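Local coordinates for probable molybdopterin-guanine dinucleotide biosynthesis protein A (Aquifex aeolicus, PDB 2E8B), which probably transfers a GMP moiety from GTP to the molybdenum-molybdopterin cofactor, with magnesium, to form molybdenum-molybdopterin guanine dinucleotide, at residues A[12-17]-A[52-57]; A[104-109]-A[182-187]; A[125-130]-A[168-173]. One frame throughout, in Å; residues are numbered along the deposited sequence.

Contact 1 (A[12-17]-A[52-57])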
loop_
_atom_site.group_PDB
_atom_site.type_symbol
_atom_site.label_atom_id
_atom_site.label_comp_id
_atom_site.label_asym_id
_atom_site.label_seq_id
_atom_site.Cartn_x
_atom_site.Cartn_y
_atom_site.Cartn_z
ATOM N N SER A 12 -15.978 -3.004 9.046
ATOM C CA SER A 12 -15.338 -3.541 7.853
ATOM C C SER A 12 -14.743 -4.909 8.136
ATOM O O SER A 12 -14.183 -5.140 9.209
ATOM C CB SER A 12 -14.243 -2.597 7.357
ATOM O OG SER A 12 -13.566 -3.169 6.254
ATOM N N LYS A 13 -14.874 -5.817 7.174
ATOM C CA LYS A 13 -14.340 -7.163 7.323
ATOM C C LYS A 13 -12.886 -7.214 6.881
ATOM O O LYS A 13 -12.249 -8.267 6.920
ATOM C CB LYS A 13 -15.176 -8.162 6.519
ATOM C CG LYS A 13 -16.555 -8.430 7.109
ATOM C CD LYS A 13 -16.458 -9.082 8.484
ATOM C CE LYS A 13 -17.831 -9.473 9.014
ATOM N NZ LYS A 13 -17.757 -10.133 10.349
ATOM N N VAL A 14 -12.366 -6.072 6.446
ATOM C CA VAL A 14 -10.972 -5.990 6.039
ATOM C C VAL A 14 -10.216 -5.704 7.332
ATOM O O VAL A 14 -10.227 -4.580 7.835
ATOM C CB VAL A 14 -10.741 -4.845 5.022
ATOM C CG1 VAL A 14 -9.263 -4.768 4.649
ATOM C CG2 VAL A 14 -11.586 -5.078 3.773
ATOM N N ASN A 15 -9.585 -6.736 7.882
ATOM C CA ASN A 15 -8.853 -6.606 9.136
ATOM C C ASN A 15 -7.337 -6.552 8.990
ATOM O O ASN A 15 -6.630 -6.332 9.973
ATOM C CB ASN A 15 -9.210 -7.767 10.068
ATOM C CG ASN A 15 -10.687 -7.821 10.394
ATOM O OD1 ASN A 15 -11.244 -6.877 10.953
ATOM N ND2 ASN A 15 -11.329 -8.932 10.049
ATOM N N THR A 16 -6.829 -6.751 7.776
ATOM C CA THR A 16 -5.385 -6.736 7.579
ATOM C C THR A 16 -4.931 -5.724 6.531
ATOM O O THR A 16 -5.639 -5.447 5.562
ATOM C CB THR A 16 -4.870 -8.138 7.192
ATOM O OG1 THR A 16 -5.211 -8.422 5.832
ATOM C CG2 THR A 16 -5.514 -9.194 8.080
ATOM N N CYS A 17 -3.740 -5.173 6.741
ATOM C CA CYS A 17 -3.176 -4.183 5.836
ATOM C C CYS A 17 -1.703 -4.464 5.567
ATOM O O CYS A 17 -0.962 -4.878 6.463
ATOM C CB CYS A 17 -3.325 -2.785 6.443
ATOM S SG CYS A 17 -2.617 -1.400 5.500
ATOM N N SER A 52 -3.784 1.740 13.676
ATOM C CA SER A 52 -4.909 2.358 14.375
ATOM C C SER A 52 -6.232 1.940 13.742
ATOM O O SER A 52 -7.298 2.129 14.327
ATOM C CB SER A 52 -4.791 3.890 14.369
ATOM O OG SER A 52 -5.062 4.463 13.097
ATOM N N VAL A 53 -6.149 1.348 12.557
ATOM C CA VAL A 53 -7.335 0.905 11.832
ATOM C C VAL A 53 -7.480 -0.616 11.692
ATOM O O VAL A 53 -8.597 -1.141 11.738
ATOM C CB VAL A 53 -7.363 1.520 10.409
ATOM C CG1 VAL A 53 -8.492 0.909 9.586
ATOM C CG2 VAL A 53 -7.534 3.027 10.502
ATOM N N PHE A 54 -6.364 -1.322 11.531
ATOM C CA PHE A 54 -6.406 -2.770 11.329
ATOM C C PHE A 54 -5.863 -3.639 12.459
ATOM O O PHE A 54 -4.941 -3.247 13.175
ATOM C CB PHE A 54 -5.659 -3.108 10.041
ATOM C CG PHE A 54 -6.163 -2.359 8.837
ATOM C CD1 PHE A 54 -7.328 -2.757 8.191
ATOM C CD2 PHE A 54 -5.481 -1.239 8.365
ATOM C CE1 PHE A 54 -7.811 -2.053 7.086
ATOM C CE2 PHE A 54 -5.951 -0.528 7.264
ATOM C CZ PHE A 54 -7.122 -0.936 6.622
ATOM N N LYS A 55 -6.432 -4.834 12.591
ATOM C CA LYS A 55 -6.021 -5.790 13.615
ATOM C C LYS A 55 -4.603 -6.277 13.334
ATOM O O LYS A 55 -3.815 -6.498 14.254
ATOM C CB LYS A 55 -6.982 -6.982 13.633
ATOM C CG LYS A 55 -8.443 -6.580 13.775
ATOM C CD LYS A 55 -9.398 -7.768 13.682
ATOM C CE LYS A 55 -9.258 -8.701 14.874
ATOM N NZ LYS A 55 -10.337 -9.729 14.900
ATOM N N GLU A 56 -4.282 -6.445 12.055
ATOM C CA GLU A 56 -2.955 -6.901 11.663
ATOM C C GLU A 56 -2.384 -6.039 10.545
ATOM O O GLU A 56 -3.074 -5.722 9.576
ATOM C CB GLU A 56 -3.007 -8.361 11.214
ATOM C CG GLU A 56 -3.576 -9.298 12.269
ATOM C CD GLU A 56 -3.400 -10.758 11.912
ATOM O OE1 GLU A 56 -3.810 -11.155 10.800
ATOM O OE2 GLU A 56 -2.855 -11.511 12.750
ATOM N N VAL A 57 -1.121 -5.657 10.700
ATOM C CA VAL A 57 -0.428 -4.836 9.713
ATOM C C VAL A 57 0.937 -5.445 9.437
ATOM O O VAL A 57 1.689 -5.739 10.362
ATOM C CB VAL A 57 -0.222 -3.394 10.223
ATOM C CG1 VAL A 57 0.446 -2.553 9.151
ATOM C CG2 VAL A 57 -1.554 -2.786 10.617
HETATM O O HOH W 1 -10.479 -2.702 9.730
#

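Contact 2 (A[104-109]-A[182-187])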
loop_
_atom_site.group_PDB
_atom_site.type_symbol
_atom_site.label_atom_id
_atom_site.label_comp_id
_atom_site.label_asym_id
_atom_site.label_seq_id
_atom_site.Cartn_x
_atom_site.Cartn_y
_atom_site.Cartn_z
ATOM N N SER A 104 0.896 2.346 0.473
ATOM C CA SER A 104 2.285 2.667 0.160
ATOM C C SER A 104 2.949 3.279 1.396
ATOM O O SER A 104 2.332 4.059 2.122
ATOM C CB SER A 104 2.342 3.654 -1.009
ATOM O OG SER A 104 3.682 3.921 -1.374
ATOM N N GLY A 105 4.208 2.924 1.633
ATOM C CA GLY A 105 4.905 3.454 2.793
ATOM C C GLY A 105 5.546 4.822 2.621
ATOM O O GLY A 105 6.290 5.262 3.499
ATOM N N ASP A 106 5.255 5.506 1.519
ATOM C CA ASP A 106 5.842 6.823 1.260
ATOM C C ASP A 106 4.844 7.985 1.262
ATOM O O ASP A 106 5.040 8.985 0.569
ATOM C CB ASP A 106 6.587 6.791 -0.078
ATOM C CG ASP A 106 5.661 6.565 -1.254
ATOM O OD1 ASP A 106 4.451 6.353 -1.022
ATOM O OD2 ASP A 106 6.141 6.595 -2.407
ATOM N N LEU A 107 3.785 7.863 2.054
ATOM C CA LEU A 107 2.755 8.898 2.141
ATOM C C LEU A 107 2.856 9.606 3.492
ATOM O O LEU A 107 2.218 9.212 4.467
ATOM C CB LEU A 107 1.384 8.253 1.957
ATOM C CG LEU A 107 1.273 7.576 0.583
ATOM C CD1 LEU A 107 0.049 6.674 0.531
ATOM C CD2 LEU A 107 1.212 8.638 -0.508
ATOM N N PRO A 108 3.649 10.689 3.546
ATOM C CA PRO A 108 3.898 11.498 4.741
ATOM C C PRO A 108 2.712 12.160 5.426
ATOM O O PRO A 108 2.795 12.505 6.605
ATOM C CB PRO A 108 4.924 12.517 4.250
ATOM C CG PRO A 108 4.498 12.750 2.841
ATOM C CD PRO A 108 4.207 11.342 2.348
ATOM N N LEU A 109 1.610 12.336 4.704
ATOM C CA LEU A 109 0.440 12.990 5.278
ATOM C C LEU A 109 -0.787 12.096 5.458
ATOM O O LEU A 109 -1.871 12.586 5.783
ATOM C CB LEU A 109 0.074 14.206 4.425
ATOM C CG LEU A 109 1.164 15.280 4.420
ATOM C CD1 LEU A 109 0.842 16.342 3.386
ATOM C CD2 LEU A 109 1.280 15.892 5.808
ATOM N N LEU A 182 -2.768 12.312 0.472
ATOM C CA LEU A 182 -2.199 11.398 -0.518
ATOM C C LEU A 182 -0.957 11.946 -1.218
ATOM O O LEU A 182 -0.445 11.338 -2.160
ATOM C CB LEU A 182 -3.269 11.041 -1.557
ATOM C CG LEU A 182 -4.309 10.047 -1.027
ATOM C CD1 LEU A 182 -5.651 10.257 -1.696
ATOM C CD2 LEU A 182 -3.804 8.632 -1.253
ATOM N N LEU A 183 -0.467 13.092 -0.762
ATOM C CA LEU A 183 0.717 13.687 -1.375
ATOM C C LEU A 183 1.983 12.916 -1.002
ATOM O O LEU A 183 2.007 12.178 -0.016
ATOM C CB LEU A 183 0.858 15.147 -0.936
ATOM C CG LEU A 183 -0.246 16.114 -1.375
ATOM C CD1 LEU A 183 -0.046 17.468 -0.710
ATOM C CD2 LEU A 183 -0.226 16.253 -2.887
ATOM N N ASN A 184 3.030 13.078 -1.803
ATOM C CA ASN A 184 4.301 12.419 -1.522
ATOM C C ASN A 184 5.266 13.492 -1.045
ATOM O O ASN A 184 4.928 14.671 -1.046
ATOM C CB ASN A 184 4.867 11.753 -2.781
ATOM C CG ASN A 184 3.877 10.824 -3.451
ATOM O OD1 ASN A 184 2.939 11.273 -4.109
ATOM N ND2 ASN A 184 4.075 9.522 -3.278
ATOM N N MET A 185 6.459 13.084 -0.624
ATOM C CA MET A 185 7.470 14.035 -0.170
ATOM C C MET A 185 8.420 14.470 -1.284
ATOM O O MET A 185 8.982 13.631 -1.987
ATOM C CB MET A 185 8.386 13.382 0.873
ATOM C CG MET A 185 7.864 13.411 2.307
ATOM S SD MET A 185 8.133 15.000 3.150
ATOM C CE MET A 185 6.520 15.727 3.065
ATOM N N ASN A 186 8.573 15.780 -1.465
ATOM C CA ASN A 186 9.385 16.313 -2.559
ATOM C C ASN A 186 9.807 17.760 -2.299
ATOM O O ASN A 186 10.095 18.134 -1.163
ATOM C CB ASN A 186 8.584 16.229 -3.861
ATOM C CG ASN A 186 7.341 17.098 -3.839
ATOM O OD1 ASN A 186 6.540 17.033 -2.905
ATOM N ND2 ASN A 186 7.171 17.914 -4.873
ATOM N N THR A 187 9.843 18.560 -3.362
ATOM C CA THR A 187 10.230 19.969 -3.294
ATOM C C THR A 187 11.388 20.947 -3.123
ATOM O O THR A 187 11.191 22.161 -3.051
ATOM C CB THR A 187 9.201 20.811 -2.501
ATOM O OG1 THR A 187 9.232 20.438 -1.118
ATOM C CG2 THR A 187 7.801 20.593 -3.049
HETATM O O HOH W 2 6.972 9.726 -1.267
HETATM O O HOH W 3 3.733 6.661 -3.714
HETATM O O HOH W 4 0.806 11.516 2.155
#

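Contact 3 (A[125-130]-A[168-173])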
loop_
_atom_site.group_PDB
_atom_site.type_symbol
_atom_site.label_atom_id
_atom_site.label_comp_id
_atom_site.label_asym_id
_atom_site.label_seq_id
_atom_site.Cartn_x
_atom_site.Cartn_y
_atom_site.Cartn_z
ATOM N N PRO A 125 -13.588 -5.827 -7.575
ATOM C CA PRO A 125 -12.506 -6.621 -6.991
ATOM C C PRO A 125 -11.409 -5.765 -6.366
ATOM O O PRO A 125 -10.590 -6.263 -5.599
ATOM C CB PRO A 125 -11.993 -7.418 -8.185
ATOM C CG PRO A 125 -12.091 -6.423 -9.283
ATOM C CD PRO A 125 -13.443 -5.763 -9.042
ATOM N N VAL A 126 -11.403 -4.483 -6.714
ATOM C CA VAL A 126 -10.416 -3.531 -6.207
ATOM C C VAL A 126 -11.034 -2.146 -6.093
ATOM O O VAL A 126 -11.816 -1.737 -6.945
ATOM C CB VAL A 126 -9.211 -3.402 -7.161
ATOM C CG1 VAL A 126 -8.181 -2.444 -6.568
ATOM C CG2 VAL A 126 -8.607 -4.753 -7.429
ATOM N N SER A 127 -10.682 -1.430 -5.032
ATOM C CA SER A 127 -11.151 -0.065 -4.831
ATOM C C SER A 127 -9.922 0.721 -4.419
ATOM O O SER A 127 -9.290 0.412 -3.408
ATOM C CB SER A 127 -12.214 0.005 -3.731
ATOM O OG SER A 127 -13.446 -0.522 -4.197
ATOM N N VAL A 128 -9.568 1.717 -5.217
ATOM C CA VAL A 128 -8.397 2.521 -4.921
ATOM C C VAL A 128 -8.734 3.995 -4.860
ATOM O O VAL A 128 -9.667 4.468 -5.517
ATOM C CB VAL A 128 -7.291 2.308 -5.971
ATOM C CG1 VAL A 128 -6.601 0.971 -5.743
ATOM C CG2 VAL A 128 -7.890 2.361 -7.362
ATOM N N ALA A 129 -7.959 4.717 -4.061
ATOM C CA ALA A 129 -8.143 6.149 -3.879
ATOM C C ALA A 129 -7.871 6.931 -5.159
ATOM O O ALA A 129 -6.948 6.617 -5.905
ATOM C CB ALA A 129 -7.227 6.643 -2.759
ATOM N N LYS A 130 -8.678 7.958 -5.398
ATOM C CA LYS A 130 -8.529 8.787 -6.583
ATOM C C LYS A 130 -8.641 10.276 -6.283
ATOM O O LYS A 130 -9.666 10.753 -5.796
ATOM C CB LYS A 130 -9.583 8.397 -7.633
ATOM C CG LYS A 130 -9.588 9.257 -8.894
ATOM C CD LYS A 130 -8.313 9.082 -9.699
ATOM C CE LYS A 130 -8.329 9.933 -10.964
ATOM N NZ LYS A 130 -9.433 9.557 -11.893
ATOM N N GLY A 168 -10.368 -4.886 -13.708
ATOM C CA GLY A 168 -11.435 -3.959 -13.381
ATOM C C GLY A 168 -11.178 -3.349 -12.014
ATOM O O GLY A 168 -10.591 -3.993 -11.144
ATOM N N TYR A 169 -11.603 -2.110 -11.811
ATOM C CA TYR A 169 -11.387 -1.461 -10.527
ATOM C C TYR A 169 -12.365 -0.331 -10.285
ATOM O O TYR A 169 -12.968 0.209 -11.221
ATOM C CB TYR A 169 -9.949 -0.940 -10.433
ATOM C CG TYR A 169 -9.626 0.190 -11.384
ATOM C CD1 TYR A 169 -9.257 -0.070 -12.704
ATOM C CD2 TYR A 169 -9.665 1.523 -10.961
ATOM C CE1 TYR A 169 -8.927 0.963 -13.579
ATOM C CE2 TYR A 169 -9.335 2.560 -11.829
ATOM C CZ TYR A 169 -8.966 2.275 -13.131
ATOM O OH TYR A 169 -8.619 3.295 -13.987
ATOM N N ASN A 170 -12.525 0.015 -9.015
ATOM C CA ASN A 170 -13.426 1.081 -8.618
ATOM C C ASN A 170 -12.645 2.247 -8.030
ATOM O O ASN A 170 -11.765 2.047 -7.193
ATOM C CB ASN A 170 -14.412 0.556 -7.575
ATOM C CG ASN A 170 -15.230 -0.606 -8.092
ATOM O OD1 ASN A 170 -16.107 -0.432 -8.933
ATOM N ND2 ASN A 170 -14.935 -1.804 -7.601
ATOM N N GLU A 171 -12.958 3.459 -8.476
ATOM C CA GLU A 171 -12.293 4.646 -7.956
ATOM C C GLU A 171 -13.066 5.172 -6.761
ATOM O O GLU A 171 -14.298 5.242 -6.784
ATOM C CB GLU A 171 -12.259 5.782 -8.979
ATOM C CG GLU A 171 -11.365 5.605 -10.183
ATOM C CD GLU A 171 -11.276 6.897 -10.987
ATOM O OE1 GLU A 171 -12.233 7.708 -10.928
ATOM O OE2 GLU A 171 -10.262 7.102 -11.681
ATOM N N VAL A 172 -12.346 5.543 -5.714
ATOM C CA VAL A 172 -12.988 6.129 -4.551
ATOM C C VAL A 172 -12.536 7.579 -4.604
ATOM O O VAL A 172 -11.378 7.881 -4.332
ATOM C CB VAL A 172 -12.512 5.469 -3.239
ATOM C CG1 VAL A 172 -13.165 6.158 -2.050
ATOM C CG2 VAL A 172 -12.863 3.994 -3.237
ATOM N N GLU A 173 -13.437 8.467 -5.020
ATOM C CA GLU A 173 -13.114 9.886 -5.116
ATOM C C GLU A 173 -12.860 10.409 -3.712
ATOM O O GLU A 173 -13.763 10.429 -2.874
ATOM C CB GLU A 173 -14.271 10.657 -5.752
ATOM C CG GLU A 173 -13.988 12.137 -5.944
ATOM C CD GLU A 173 -15.185 12.891 -6.490
ATOM O OE1 GLU A 173 -15.648 12.547 -7.595
ATOM O OE2 GLU A 173 -15.666 13.825 -5.811
#

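Contact 1 (A[12-17]-A[52-57])
Thr16 and Cys17 pair in parallel with Glu56 and Val57, CA atoms 4.8 Å apart, where the first two strands of the nucleotide-binding sheet begin side by side. Strand 16-22, helix 32-51 and strand 56-61 form a beta-alpha-beta unit, the opening element of the Rossmann-like GT-A nucleotidyltransferase domain. Two backbone hydrogen bonds start the ladder: Glu56 N donates to Asn15 O at 3.1 Å, and Cys17 N donates to Glu56 O at 3.0 Å. Ahead of the strands a water donates to both Val14 O and Val53 O, bridging two backbones that have not yet paired.

Phe54 sets off toward segment 12-17 from its CA and packs beside the strand entry. Its ring is held between Cys17 CB, over one face and 3.3 Å from Phe54 CD2, and Val53 CG1, over the centre of the opposite face, while Val14 O approaches the ring edge in its plane. With SG anti to the backbone N (chi1 177°), Cys17 also makes an oblique sulfur-aromatic contact with this ring. A small, polarisable thiol suits a position this close to an aromatic group, and helix 112-120 adds Val115 and Leu119 around the Phe54 side chain. On the other face of the sheet Thr16 and Glu56 run alongside each other, CG2 against the carboxylate, and Glu56 OE1 has a weak hydrogen bond to Tyr58. At the solvent-facing margin Lys55 lies beside Asn15 and points the same way; its aliphatic stem runs beside the amide, with Lys55 CD 3.4 Å from Asn15 OD1.

Contact 2 (A[104-109]-A[182-187])
The loop that follows strand 99-104 carries Asp106, predicted to bind magnesium and GTP, and it meets the C-terminal segment 182-187 mainly through apolar contacts and waters. Pro108 and Met185 point opposite ways as they pack: Pro108 CG lies 3.5 Å from Met185 CG, a tight approach, and the bent methionine chain brings CE against Pro108 CG and CB as well. A flexible thioether can fold around a rigid ring in this way. Leu107 reaches the backbone with CD2, 3.6 Å from Leu182 O, and at the outer end Leu109 CD1 meets Leu183 CD1.

Polar groups are linked through solvent. One water accepts from Leu109 N at 2.8 Å and donates to Leu183 O at 2.6 Å. Another donates to Asp106 OD2 and weakly accepts from Asn184 ND2; the carboxylate and amide planes stand 85° apart. With chi1 at 65°, Asp106 places its carboxylate where Ser104 OG donates to OD1 at 2.6 Å, from above the carboxylate plane. The serine thus probably helps to fix the orientation of the predicted metal ligand, while the bridge to Asn184 is consistent with a weak, water-mediated second-shell link from the C-terminal segment to this site.

Contact 3 (A[125-130]-A[168-173])
Strands 126-130 and 170-173 run parallel with a 39° twist between them, joined by alternating backbone bonds such as Asn170 N to Val126 O at 2.8 Å and Val128 N to Asn170 O at 3.0 Å. The side chains of Lys130 and Glu171 slant across one another on the same face of the sheet and close a salt bridge, NZ to OE2 at 2.6 Å, on the syn side, 31° out of the carboxylate plane. The lysine chain is bent at chi2 (66°) and again at chi4, which brings the ammonium round to the glutamate, with CG and CD beside OE2. Long, charged residues suit this partly exposed margin.

On the face of Ser127 and Val172, the amide of Asn170 turns back to the neighbouring strand: ND2 donates weakly to Val126 O, already bound by the backbone N of the same asparagine, and more strongly to Glu124 O. Ser127 OG instead takes a hydrogen bond from Lys123 N. Beta-branched Val126 and Val128 suit an extended backbone; Val128 CG2 lies obliquely 4.1 Å from Tyr169 CD2. Gly168, whose positive phi would jam a CB against the preceding carbonyl O, lets the chain leave helix 160-167 and turn, by way of Tyr169, into strand 170-173, whose parallel pairing extends the mixed sheet of this GT-A-type domain.

Contacts 1 and 3 lie on the same mixed sheet, with centres 18 Å apart: contact 1 joins the opening strands 16-22 and 56-61, and contact 3 joins strand 126-130 to the last strand, 170-173. Strands 99-104 and 140-142 connect the two regions across the sheet. Contact 2 lies 21 Å from contact 1 and 19 Å from contact 3, centre to centre, and touches the latter where Leu182 CD1 meets Ala129 CB at 4.1 Å. Along the chain contact 1 closes first; segment 104-109 then precedes both strands of contact 3, and 182-187 follows them. The C-terminal segment thus returns past the sheet to the loop bearing the predicted magnesium ligand.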